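Local structure of trans-isoprenyl diphosphate synthase (Caulobacter crescentus, 3OYR) at residues Leu68-Ala82 with Leu195-Val209. The protein probably makes all-trans-octaprenyl diphosphate, the precursor of quinone side chains, by adding isopentenyl units to farnesyl diphosphate with the help of magnesium. Residues are numbered along the deposited sequence; the frame is centred on the assembly and turned at random. Where two conformers were deposited one is given.
Sequences LRPLMTVAAARLAGA and LFAAASEAGAVSAGV. With DMA (dimethylallyl diphosphate), chain D.
Arg-69 and Phe-196 meet at the active-site end of two closely packed helices, 68-79 and 181-206, in the all-helical fold of the FPP/GGPP synthase family. The axes of segments 68-79 and 195-206 approach to 7.0 Å and cross at -35°.

Small residues permit this. Gly-203 sets its CA 3.6 Å from Thr-73 O, where a CB would clash with that oxygen. Ala-76 CB lies against Ser-200 and Gly-203. Further along, Ala-207 CB packs on Ala-80 CB at 3.8 Å and on Ala-82.

Aromatic contacts fill the other end. The aliphatic part of Arg-69 runs over one face of the Phe-196 ring, with CG in a CH-pi contact. Phe-196 CZ sits 3.6 Å above the centre of the guanidinium, whose plane is turned 33° from the ring. In one of its two conformers, Met-72 SD comes to the ring edge, a Met-aromatic contact. There its chain bends at the last torsion, and this lays CE against Phe-196 CD2.

The polar contacts are few. Arg-69 NH1 gives an almost straight bond (175°) to O1A of dimethylallyl diphosphate, 2.8 Å away; His-98 binds the same ligand. With an alanine at Arg-69, O1A would probably lose this donor, the diphosphate one nearby positive charge and the Phe-196 face its CH-pi partner. Thr-73 OG1 donates to Ala-199 O at 3.1 Å from above the carbonyl plane, while Gly-203 N reaches that oxygen from the opposite face.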
loop_
_atom_site.group_PDB
_atom_site.type_symbol
_atom_site.label_atom_id
_atom_site.label_comp_id
_atom_site.label_asym_id
_atom_site.label_seq_id
_atom_site.Cartn_x
_atom_site.Cartn_y
_atom_site.Cartn_z
ATOM N N LEU B 68 15.414 -8.944 8.897
ATOM C CA LEU B 68 15.937 -8.067 9.963
ATOM C C LEU B 68 14.837 -7.282 10.638
ATOM O O LEU B 68 14.844 -7.105 11.864
ATOM C CB LEU B 68 17.009 -7.103 9.434
ATOM C CG LEU B 68 18.269 -7.719 8.820
ATOM C CD1 LEU B 68 19.311 -6.656 8.555
ATOM C CD2 LEU B 68 18.867 -8.818 9.709
ATOM N N ARG B 69 13.865 -6.848 9.843
ATOM C CA ARG B 69 12.769 -6.082 10.400
ATOM C C ARG B 69 11.896 -6.841 11.404
ATOM O O ARG B 69 11.766 -6.348 12.543
ATOM C CB ARG B 69 11.992 -5.350 9.319
ATOM C CG ARG B 69 12.776 -4.213 8.707
ATOM C CD ARG B 69 12.286 -4.024 7.305
ATOM N NE ARG B 69 13.130 -3.148 6.511
ATOM C CZ ARG B 69 14.153 -3.562 5.782
ATOM N NH1 ARG B 69 14.498 -4.856 5.763
ATOM N NH2 ARG B 69 14.841 -2.676 5.090
ATOM N N PRO B 70 11.349 -8.048 11.035
ATOM C CA PRO B 70 10.646 -8.827 12.086
ATOM C C PRO B 70 11.537 -9.265 13.241
ATOM O O PRO B 70 11.051 -9.330 14.382
ATOM C CB PRO B 70 10.080 -10.066 11.341
ATOM C CG PRO B 70 10.767 -10.090 10.001
ATOM C CD PRO B 70 11.142 -8.652 9.701
ATOM N N LEU B 71 12.808 -9.583 12.955
ATOM C CA LEU B 71 13.798 -9.896 13.977
ATOM C C LEU B 71 13.925 -8.781 15.002
ATOM O O LEU B 71 14.011 -9.037 16.211
ATOM C CB LEU B 71 15.189 -10.185 13.375
ATOM C CG LEU B 71 15.387 -11.573 12.768
ATOM C CD1 LEU B 71 16.758 -11.692 12.066
ATOM C CD2 LEU B 71 15.196 -12.644 13.795
ATOM N N MET B 72 13.943 -7.544 14.514
ATOM C CA MET B 72 14.047 -6.400 15.416
ATOM C C MET B 72 12.795 -6.218 16.270
ATOM O O MET B 72 12.913 -5.900 17.445
ATOM C CB MET B 72 14.438 -5.130 14.661
ATOM C CG MET B 72 15.926 -5.098 14.391
ATOM S SD MET B 72 16.388 -3.967 13.080
ATOM C CE MET B 72 15.818 -2.438 13.858
ATOM N N THR B 73 11.617 -6.454 15.692
ATOM C CA THR B 73 10.383 -6.455 16.464
ATOM C C THR B 73 10.482 -7.510 17.563
ATOM O O THR B 73 10.184 -7.222 18.733
ATOM C CB THR B 73 9.150 -6.760 15.578
ATOM O OG1 THR B 73 9.060 -5.793 14.531
ATOM C CG2 THR B 73 7.844 -6.753 16.416
ATOM N N VAL B 74 10.901 -8.719 17.191
ATOM C CA VAL B 74 11.089 -9.807 18.164
ATOM C C VAL B 74 12.105 -9.410 19.254
ATOM O O VAL B 74 11.795 -9.447 20.451
ATOM C CB VAL B 74 11.473 -11.152 17.477
ATOM C CG1 VAL B 74 11.975 -12.145 18.527
ATOM C CG2 VAL B 74 10.273 -11.717 16.719
ATOM N N ALA B 75 13.292 -8.996 18.831
ATOM C CA ALA B 75 14.325 -8.521 19.782
ATOM C C ALA B 75 13.853 -7.418 20.738
ATOM O O ALA B 75 14.127 -7.472 21.956
ATOM C CB ALA B 75 15.586 -8.074 19.036
ATOM N N ALA B 76 13.119 -6.442 20.198
ATOM C CA ALA B 76 12.649 -5.317 20.996
ATOM C C ALA B 76 11.628 -5.762 22.016
ATOM O O ALA B 76 11.640 -5.282 23.147
ATOM C CB ALA B 76 12.050 -4.237 20.115
ATOM N N ALA B 77 10.746 -6.677 21.614
ATOM C CA ALA B 77 9.718 -7.186 22.527
ATOM C C ALA B 77 10.308 -7.976 23.706
ATOM O O ALA B 77 9.904 -7.793 24.870
ATOM C CB ALA B 77 8.684 -8.020 21.760
ATOM N N ARG B 78 11.262 -8.851 23.402
ATOM C CA ARG B 78 11.949 -9.638 24.434
ATOM C C ARG B 78 12.873 -8.799 25.325
ATOM O O ARG B 78 12.944 -9.036 26.534
ATOM C CB ARG B 78 12.736 -10.786 23.797
ATOM C CG ARG B 78 11.868 -11.851 23.091
ATOM C CD ARG B 78 10.917 -12.521 24.066
ATOM N NE ARG B 78 10.025 -13.509 23.447
ATOM C CZ ARG B 78 8.947 -14.016 24.047
ATOM N NH1 ARG B 78 8.626 -13.628 25.271
ATOM N NH2 ARG B 78 8.183 -14.905 23.426
ATOM N N LEU B 79 13.569 -7.823 24.735
ATOM C CA LEU B 79 14.407 -6.893 25.514
ATOM C C LEU B 79 13.538 -6.073 26.458
ATOM O O LEU B 79 13.877 -5.915 27.634
ATOM C CB LEU B 79 15.262 -5.982 24.612
ATOM C CG LEU B 79 16.394 -5.133 25.234
ATOM C CD1 LEU B 79 17.332 -5.953 26.131
ATOM C CD2 LEU B 79 17.206 -4.399 24.163
ATOM N N ALA B 80 12.389 -5.604 25.962
ATOM C CA ALA B 80 11.433 -4.898 26.813
ATOM C C ALA B 80 10.679 -5.809 27.798
ATOM O O ALA B 80 9.955 -5.322 28.658
ATOM C CB ALA B 80 10.463 -4.062 25.979
ATOM N N GLY B 81 10.864 -7.124 27.684
ATOM C CA GLY B 81 10.289 -8.079 28.631
ATOM C C GLY B 81 8.808 -8.337 28.412
ATOM O O GLY B 81 8.010 -8.156 29.325
ATOM N N ALA B 82 8.436 -8.756 27.203
ATOM C CA ALA B 82 7.046 -9.123 26.896
ATOM C C ALA B 82 6.624 -10.409 27.622
ATOM O O ALA B 82 7.445 -11.296 27.845
ATOM C CB ALA B 82 6.856 -9.272 25.393
ATOM N N LEU B 195 11.017 2.476 9.031
ATOM C CA LEU B 195 10.473 1.111 9.187
ATOM C C LEU B 195 11.267 0.294 10.257
ATOM O O LEU B 195 10.674 -0.425 11.107
ATOM C CB LEU B 195 10.422 0.384 7.834
ATOM C CG LEU B 195 9.613 -0.915 7.847
ATOM C CD1 LEU B 195 8.244 -0.723 8.525
ATOM C CD2 LEU B 195 9.441 -1.418 6.449
ATOM N N PHE B 196 12.589 0.482 10.274
ATOM C CA PHE B 196 13.439 -0.082 11.331
ATOM C C PHE B 196 13.103 0.498 12.689
ATOM O O PHE B 196 12.968 -0.265 13.641
ATOM C CB PHE B 196 14.928 0.126 11.055
ATOM C CG PHE B 196 15.513 -0.865 10.073
ATOM C CD1 PHE B 196 15.840 -0.479 8.790
ATOM C CD2 PHE B 196 15.749 -2.185 10.451
ATOM C CE1 PHE B 196 16.395 -1.402 7.896
ATOM C CE2 PHE B 196 16.294 -3.110 9.585
ATOM C CZ PHE B 196 16.628 -2.722 8.309
ATOM N N ALA B 197 12.976 1.833 12.773
ATOM C CA ALA B 197 12.557 2.478 14.015
ATOM C C ALA B 197 11.187 1.961 14.483
ATOM O O ALA B 197 11.015 1.669 15.662
ATOM C CB ALA B 197 12.504 3.984 13.842
ATOM N N ALA B 198 10.215 1.921 13.567
ATOM C CA ALA B 198 8.852 1.405 13.805
ATOM C C ALA B 198 8.816 -0.046 14.262
ATOM O O ALA B 198 8.094 -0.378 15.230
ATOM C CB ALA B 198 7.980 1.564 12.564
ATOM N N ALA B 199 9.593 -0.899 13.593
ATOM C CA ALA B 199 9.710 -2.313 13.969
ATOM C C ALA B 199 10.141 -2.473 15.416
ATOM O O ALA B 199 9.496 -3.215 16.160
ATOM C CB ALA B 199 10.655 -3.077 13.044
ATOM N N SER B 200 11.195 -1.758 15.828
ATOM C CA SER B 200 11.633 -1.836 17.220
ATOM C C SER B 200 10.651 -1.193 18.149
ATOM O O SER B 200 10.357 -1.749 19.197
ATOM C CB SER B 200 13.017 -1.233 17.475
ATOM O OG SER B 200 13.516 -0.645 16.306
ATOM N N GLU B 201 10.170 -0.003 17.801
ATOM C CA GLU B 201 9.258 0.690 18.692
ATOM C C GLU B 201 7.944 -0.094 18.846
ATOM O O GLU B 201 7.434 -0.217 19.961
ATOM C CB GLU B 201 9.013 2.154 18.258
ATOM C CG GLU B 201 8.286 2.965 19.351
ATOM C CD GLU B 201 7.777 4.311 18.883
ATOM O OE1 GLU B 201 7.887 4.628 17.676
ATOM O OE2 GLU B 201 7.272 5.065 19.733
ATOM N N ALA B 202 7.408 -0.653 17.756
ATOM C CA ALA B 202 6.186 -1.460 17.874
ATOM C C ALA B 202 6.422 -2.704 18.755
ATOM O O ALA B 202 5.575 -3.048 19.589
ATOM C CB ALA B 202 5.612 -1.844 16.503
ATOM N N GLY B 203 7.582 -3.346 18.583
ATOM C CA GLY B 203 7.985 -4.476 19.434
ATOM C C GLY B 203 7.946 -4.093 20.902
ATOM O O GLY B 203 7.351 -4.795 21.713
ATOM N N ALA B 204 8.549 -2.945 21.219
ATOM C CA ALA B 204 8.604 -2.436 22.583
ATOM C C ALA B 204 7.235 -2.112 23.179
ATOM O O ALA B 204 6.975 -2.464 24.340
ATOM C CB ALA B 204 9.513 -1.220 22.662
ATOM N N VAL B 205 6.373 -1.440 22.409
ATOM C CA VAL B 205 5.048 -1.086 22.945
ATOM C C VAL B 205 4.148 -2.300 23.188
ATOM O O VAL B 205 3.326 -2.264 24.125
ATOM C CB VAL B 205 4.301 0.033 22.158
ATOM C CG1 VAL B 205 5.112 1.329 22.152
ATOM C CG2 VAL B 205 3.942 -0.407 20.749
ATOM N N SER B 206 4.332 -3.381 22.414
ATOM C CA SER B 206 3.581 -4.649 22.636
ATOM C C SER B 206 3.793 -5.186 24.044
ATOM O O SER B 206 2.879 -5.719 24.647
ATOM C CB SER B 206 3.985 -5.765 21.663
ATOM O OG SER B 206 4.838 -5.306 20.645
ATOM N N ALA B 207 5.015 -5.026 24.548
ATOM C CA ALA B 207 5.430 -5.510 25.857
ATOM C C ALA B 207 4.788 -4.744 27.009
ATOM O O ALA B 207 4.828 -5.198 28.150
ATOM C CB ALA B 207 6.939 -5.456 25.963
ATOM N N GLY B 208 4.206 -3.585 26.701
ATOM C CA GLY B 208 3.451 -2.790 27.664
ATOM C C GLY B 208 4.348 -1.979 28.578
ATOM O O GLY B 208 4.064 -1.826 29.772
ATOM N N VAL B 209 5.430 -1.443 28.022
ATOM C CA VAL B 209 6.437 -0.776 28.848
ATOM C C VAL B 209 6.297 0.732 28.924
ATOM O O VAL B 209 5.384 1.336 28.348
ATOM C CB VAL B 209 7.897 -1.138 28.453
ATOM C CG1 VAL B 209 8.228 -2.546 28.899
ATOM C CG2 VAL B 209 8.151 -0.928 26.958
HETATM C C1 DMA D . 15.989 -3.937 0.841
HETATM O O1 DMA D . 15.981 -4.446 2.181
HETATM C C2 DMA D . 15.388 -2.623 1.195
HETATM C C3 DMA D . 16.134 -1.547 1.457
HETATM C C4 DMA D . 17.631 -1.526 1.289
HETATM C C5 DMA D . 15.405 -0.318 1.904
HETATM P PA DMA D . 16.878 -5.644 2.758
HETATM O O1A DMA D . 16.623 -5.848 4.238
HETATM O O2A DMA D . 18.307 -5.394 2.363
HETATM O O3A DMA D . 16.229 -6.822 1.853
HETATM P PB DMA D . 15.877 -8.358 2.248
HETATM O O1B DMA D . 14.557 -8.309 2.992
HETATM O O2B DMA D . 15.748 -8.876 0.831
HETATM O O3B DMA D . 17.005 -8.936 3.060
#